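Local structure of 2-dehydropantoate 2-reductase (Porphyromonas gingivalis, 2QYT) at residues Ala101-Arg104 with Pro105-Gln109; Thr128-Asp132 with Thr133-Lys137. The protein probably catalyses the NADPH-dependent reduction of 2-dehydropantoate (ketopantoate) to (R)-pantoate, the second step from 3-methyl-2-oxobutanoate in pantothenate biosynthesis. All coordinates share one frame; numbering follows the deposited sequence.

Contact 1. Residues Ala101-Arg104 with Pro105-Gln109; sequences AEIR and PMIGQ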
loop_
_atom_site.group_PDB
_atom_site.type_symbol
_atom_site.label_atom_id
_atom_site.label_comp_id
_atom_site.label_asym_id
_atom_site.label_seq_id
_atom_site.Cartn_x
_atom_site.Cartn_y
_atom_site.Cartn_z
ATOM N N ALA A 101 11.922 -2.050 13.686
ATOM C CA ALA A 101 13.233 -2.584 14.119
ATOM C C ALA A 101 14.101 -3.130 12.948
ATOM O O ALA A 101 15.309 -2.839 12.870
ATOM C CB ALA A 101 13.052 -3.621 15.188
ATOM N N GLU A 102 13.468 -3.847 12.016
ATOM C CA GLU A 102 14.140 -4.503 10.901
ATOM C C GLU A 102 14.590 -3.563 9.816
ATOM O O GLU A 102 15.566 -3.834 9.141
ATOM C CB GLU A 102 13.220 -5.539 10.246
ATOM C CG GLU A 102 12.506 -6.422 11.252
ATOM C CD GLU A 102 13.189 -7.726 11.487
ATOM O OE1 GLU A 102 14.252 -7.943 10.874
ATOM O OE2 GLU A 102 12.661 -8.538 12.287
ATOM N N ILE A 103 13.879 -2.471 9.601
ATOM C CA ILE A 103 14.306 -1.515 8.595
ATOM C C ILE A 103 15.257 -0.419 9.143
ATOM O O ILE A 103 15.831 0.334 8.364
ATOM C CB ILE A 103 13.068 -0.858 7.853
ATOM C CG1 ILE A 103 12.336 0.111 8.781
ATOM C CG2 ILE A 103 12.134 -1.952 7.243
ATOM C CD1 ILE A 103 11.193 0.920 8.082
ATOM N N ARG A 104 15.383 -0.287 10.470
ATOM C CA ARG A 104 16.248 0.754 11.053
ATOM C C ARG A 104 17.678 0.859 10.443
ATOM O O ARG A 104 18.183 1.994 10.219
ATOM C CB ARG A 104 16.339 0.645 12.591
ATOM C CG ARG A 104 15.180 1.317 13.337
ATOM C CD ARG A 104 15.458 1.479 14.833
ATOM N NE ARG A 104 14.315 2.098 15.524
ATOM C CZ ARG A 104 14.099 3.410 15.534
ATOM N NH1 ARG A 104 13.067 3.911 16.180
ATOM N NH2 ARG A 104 14.928 4.226 14.874
ATOM N N PRO A 105 18.346 -0.281 10.189
ATOM C CA PRO A 105 19.658 -0.145 9.525
ATOM C C PRO A 105 19.624 0.572 8.177
ATOM O O PRO A 105 20.662 0.981 7.699
ATOM C CB PRO A 105 20.138 -1.600 9.376
ATOM C CG PRO A 105 19.483 -2.334 10.470
ATOM C CD PRO A 105 18.065 -1.686 10.522
HETATM N N MSE A 106 18.451 0.752 7.575
HETATM C CA MSE A 106 18.383 1.497 6.347
HETATM C C MSE A 106 18.006 2.962 6.519
HETATM O O MSE A 106 17.952 3.695 5.548
HETATM C CB MSE A 106 17.459 0.803 5.317
HETATM C CG MSE A 106 17.977 -0.612 4.956
HETATM SE SE MSE A 106 16.891 -1.475 3.636
HETATM C CE MSE A 106 15.213 -1.603 4.684
ATOM N N ILE A 107 17.740 3.385 7.746
ATOM C CA ILE A 107 17.222 4.717 7.963
ATOM C C ILE A 107 18.383 5.609 8.326
ATOM O O ILE A 107 19.095 5.350 9.317
ATOM C CB ILE A 107 16.117 4.741 9.083
ATOM C CG1 ILE A 107 14.881 3.979 8.601
ATOM C CG2 ILE A 107 15.761 6.171 9.498
ATOM C CD1 ILE A 107 13.849 3.806 9.680
ATOM N N GLY A 108 18.609 6.637 7.513
ATOM C CA GLY A 108 19.623 7.609 7.874
ATOM C C GLY A 108 18.924 8.948 7.932
ATOM O O GLY A 108 17.690 8.982 8.090
ATOM N N GLN A 109 19.720 10.013 7.743
ATOM C CA GLN A 109 19.331 11.432 7.814
ATOM C C GLN A 109 18.226 11.781 6.863
ATOM O O GLN A 109 17.197 12.309 7.281
ATOM C CB GLN A 109 20.539 12.377 7.565
ATOM C CG GLN A 109 20.189 13.690 6.768
ATOM C CD GLN A 109 21.263 14.818 6.786
ATOM O OE1 GLN A 109 22.487 14.570 6.821
ATOM N NE2 GLN A 109 20.788 16.070 6.731
HETATM O O HOH W 1 20.939 3.345 9.898
#
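The end of a Rossmann-fold helix, where helix 96-103 tightens into a 3-10 turn and the chain heads for strand 111-115 of the parallel sheet, brings I103 and R104 against M106 and I107. It is a worked example of how a helix can stop without losing its spiral: successive carbonyls switch to i to i+3 bonding before the chain extends. M106 N donates to I103 O at 2.8 Å, and I107 N donates to R104 O at 2.9 Å with a nearly straight N-H...O angle of 167°. Both donors lie above the planes of the carbonyls they meet, the second by 58°. P105 has no N-H to offer A101 O four residues back, so the helical pattern is broken there; P105 CD stands 3.8 Å from A101 O. A water lies beside the same turn, 2.8 Å from I107 O and 3.1 Å from R104 O; it donates to these oxygens, although acceptors around it outnumber its two protons, so they are probably not all served at once.

Beneath the backbone turn the apolar side chains face the sheet. Selenomethionine M106 crosses I103 at about a right angle; its chain bends at the last torsion (chi3 -64°), which carries CE back to I103 CB at 3.9 Å. Together these residues rest on F14, A12, I87 and F89 of strands 9-14 and 86-89. R104 leaves in another direction, extended from CG to NE, toward the loop holding Y129. I107 completes the apolar cluster with the methyl at the end of its longer branch, CD1, which comes within 4.1 Å of I103 CG1.

Contact 2. Residues Thr128-Asp132 with Thr133-Lys137; sequences TYLPD and TVVWK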
loop_
_atom_site.group_PDB
_atom_site.type_symbol
_atom_site.label_atom_id
_atom_site.label_comp_id
_atom_site.label_asym_id
_atom_site.label_seq_id
_atom_site.Cartn_x
_atom_site.Cartn_y
_atom_site.Cartn_z
ATOM N N THR A 128 4.991 6.189 15.261
ATOM C CA THR A 128 5.050 6.096 16.716
ATOM C C THR A 128 6.512 6.285 17.137
ATOM O O THR A 128 6.803 7.100 17.995
ATOM C CB THR A 128 4.456 4.762 17.226
ATOM O OG1 THR A 128 3.058 4.784 16.992
ATOM C CG2 THR A 128 4.652 4.587 18.678
ATOM N N TYR A 129 7.417 5.570 16.492
ATOM C CA TYR A 129 8.806 5.613 16.951
ATOM C C TYR A 129 9.758 6.370 16.048
ATOM O O TYR A 129 10.942 6.505 16.391
ATOM C CB TYR A 129 9.359 4.210 17.182
ATOM C CG TYR A 129 8.523 3.310 18.061
ATOM C CD1 TYR A 129 8.519 3.449 19.450
ATOM C CD2 TYR A 129 7.762 2.293 17.493
ATOM C CE1 TYR A 129 7.783 2.600 20.244
ATOM C CE2 TYR A 129 7.021 1.449 18.275
ATOM C CZ TYR A 129 7.031 1.591 19.633
ATOM O OH TYR A 129 6.245 0.715 20.374
ATOM N N LEU A 130 9.234 6.870 14.915
ATOM C CA LEU A 130 10.028 7.605 13.922
ATOM C C LEU A 130 9.538 9.047 13.822
ATOM O O LEU A 130 8.367 9.276 14.036
ATOM C CB LEU A 130 9.922 6.924 12.549
ATOM C CG LEU A 130 10.477 5.495 12.589
ATOM C CD1 LEU A 130 10.041 4.642 11.411
ATOM C CD2 LEU A 130 12.067 5.531 12.822
ATOM N N PRO A 131 10.422 10.021 13.471
ATOM C CA PRO A 131 9.963 11.432 13.215
ATOM C C PRO A 131 8.838 11.526 12.204
ATOM O O PRO A 131 8.784 10.695 11.253
ATOM C CB PRO A 131 11.221 12.102 12.664
ATOM C CG PRO A 131 12.381 11.313 13.344
ATOM C CD PRO A 131 11.880 9.869 13.280
ATOM N N ASP A 132 7.906 12.491 12.374
ATOM C CA ASP A 132 6.715 12.587 11.432
ATOM C C ASP A 132 7.168 12.842 10.050
ATOM O O ASP A 132 6.456 12.595 9.073
ATOM C CB ASP A 132 5.829 13.828 11.654
ATOM C CG ASP A 132 5.410 14.009 13.052
ATOM O OD1 ASP A 132 6.321 14.179 13.931
ATOM O OD2 ASP A 132 4.161 14.012 13.224
ATOM N N THR A 133 8.335 13.455 9.994
ATOM C CA THR A 133 8.910 13.969 8.801
ATOM C C THR A 133 9.455 12.786 7.977
ATOM O O THR A 133 9.533 12.873 6.762
ATOM C CB THR A 133 9.966 15.003 9.260
ATOM O OG1 THR A 133 9.660 16.300 8.715
ATOM C CG2 THR A 133 11.421 14.537 9.065
ATOM N N VAL A 134 9.789 11.683 8.656
ATOM C CA VAL A 134 10.392 10.481 8.027
ATOM C C VAL A 134 9.327 9.600 7.321
ATOM O O VAL A 134 9.582 8.990 6.303
ATOM C CB VAL A 134 11.208 9.628 9.074
ATOM C CG1 VAL A 134 11.615 8.274 8.509
ATOM C CG2 VAL A 134 12.459 10.377 9.563
ATOM N N VAL A 135 8.125 9.551 7.860
ATOM C CA VAL A 135 7.138 8.601 7.350
ATOM C C VAL A 135 6.119 9.364 6.503
ATOM O O VAL A 135 5.472 10.257 6.996
ATOM C CB VAL A 135 6.466 7.786 8.514
ATOM C CG1 VAL A 135 5.337 6.872 7.986
ATOM C CG2 VAL A 135 7.528 7.003 9.327
ATOM N N TRP A 136 6.031 9.037 5.215
ATOM C CA TRP A 136 4.988 9.573 4.357
ATOM C C TRP A 136 3.825 8.572 4.261
ATOM O O TRP A 136 3.903 7.506 4.812
ATOM C CB TRP A 136 5.555 9.864 2.973
ATOM C CG TRP A 136 6.576 11.011 2.911
ATOM C CD1 TRP A 136 6.816 11.995 3.863
ATOM C CD2 TRP A 136 7.418 11.317 1.804
ATOM N NE1 TRP A 136 7.756 12.870 3.395
ATOM C CE2 TRP A 136 8.160 12.465 2.147
ATOM C CE3 TRP A 136 7.637 10.704 0.554
ATOM C CZ2 TRP A 136 9.120 13.026 1.282
ATOM C CZ3 TRP A 136 8.591 11.261 -0.302
ATOM C CH2 TRP A 136 9.321 12.405 0.074
ATOM N N LYS A 137 2.738 8.951 3.602
ATOM C CA LYS A 137 1.569 8.099 3.431
ATOM C C LYS A 137 1.509 7.704 1.974
ATOM O O LYS A 137 1.886 8.484 1.103
ATOM C CB LYS A 137 0.303 8.876 3.770
ATOM C CG LYS A 137 0.341 9.412 5.166
ATOM C CD LYS A 137 -0.993 9.887 5.649
ATOM C CE LYS A 137 -0.769 10.526 7.009
ATOM N NZ LYS A 137 -1.984 11.202 7.524
#
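P131 O accepts the bond that closes this turn, from V134 N at 3.0 Å. With D132 and T133 at its corner, both in helical backbone conformations, it is close to a type I beta turn, set in the loop between helix 122-126 and strand 137-148. The bond is bent, with an N-H...O angle of 148°, and the donor rises 63° out of the carbonyl plane.

Two apolar pairs accompany the turn. V134 lies alongside P131 and points the same way; its CG2, placed beside the backbone N because CG1 is anti to it (chi1 170°), runs along the proline ring, 3.8 Å from both P131 CB and P131 CD. The next valine makes a different kind of contact. V135 crosses L130 at about a right angle, and V135 CG2 sits 4.0 Å from L130 CB and equally close to L130 CD1. L130 and V134 also pack on I113 of strand 111-115, while D132 and T133 stay at the exposed corner.

One polar approach is less comfortable: D132 O and V135 O, both acceptors, stand 3.3 Å apart. V135 O receives a hydrogen bond from R127 NH2, whose positive charge would be expected to offset part of the repulsion between the two oxygens.

How the contacts relate
Contacts 1 and 2 follow one another along the chain, their centres about 12 Å apart, and meet over strand 111-115, an edge strand of the parallel sheet within this chain. I113 is the shared floor: I103 and I107 reach it from contact 1, L130 and V134 from contact 2. The turns also touch directly. I107 CD1 lies 4.0 Å from L130 CD2, and R104 NH1 approaches Y129 O to 3.4 Å, a long and at best weak polar contact. Contact 1 continues inward to strand 9-14, which leads into the glycine-rich turn that probably binds NADPH, whereas contact 2 hands the chain on to strand 137-148 of the mixed sheet.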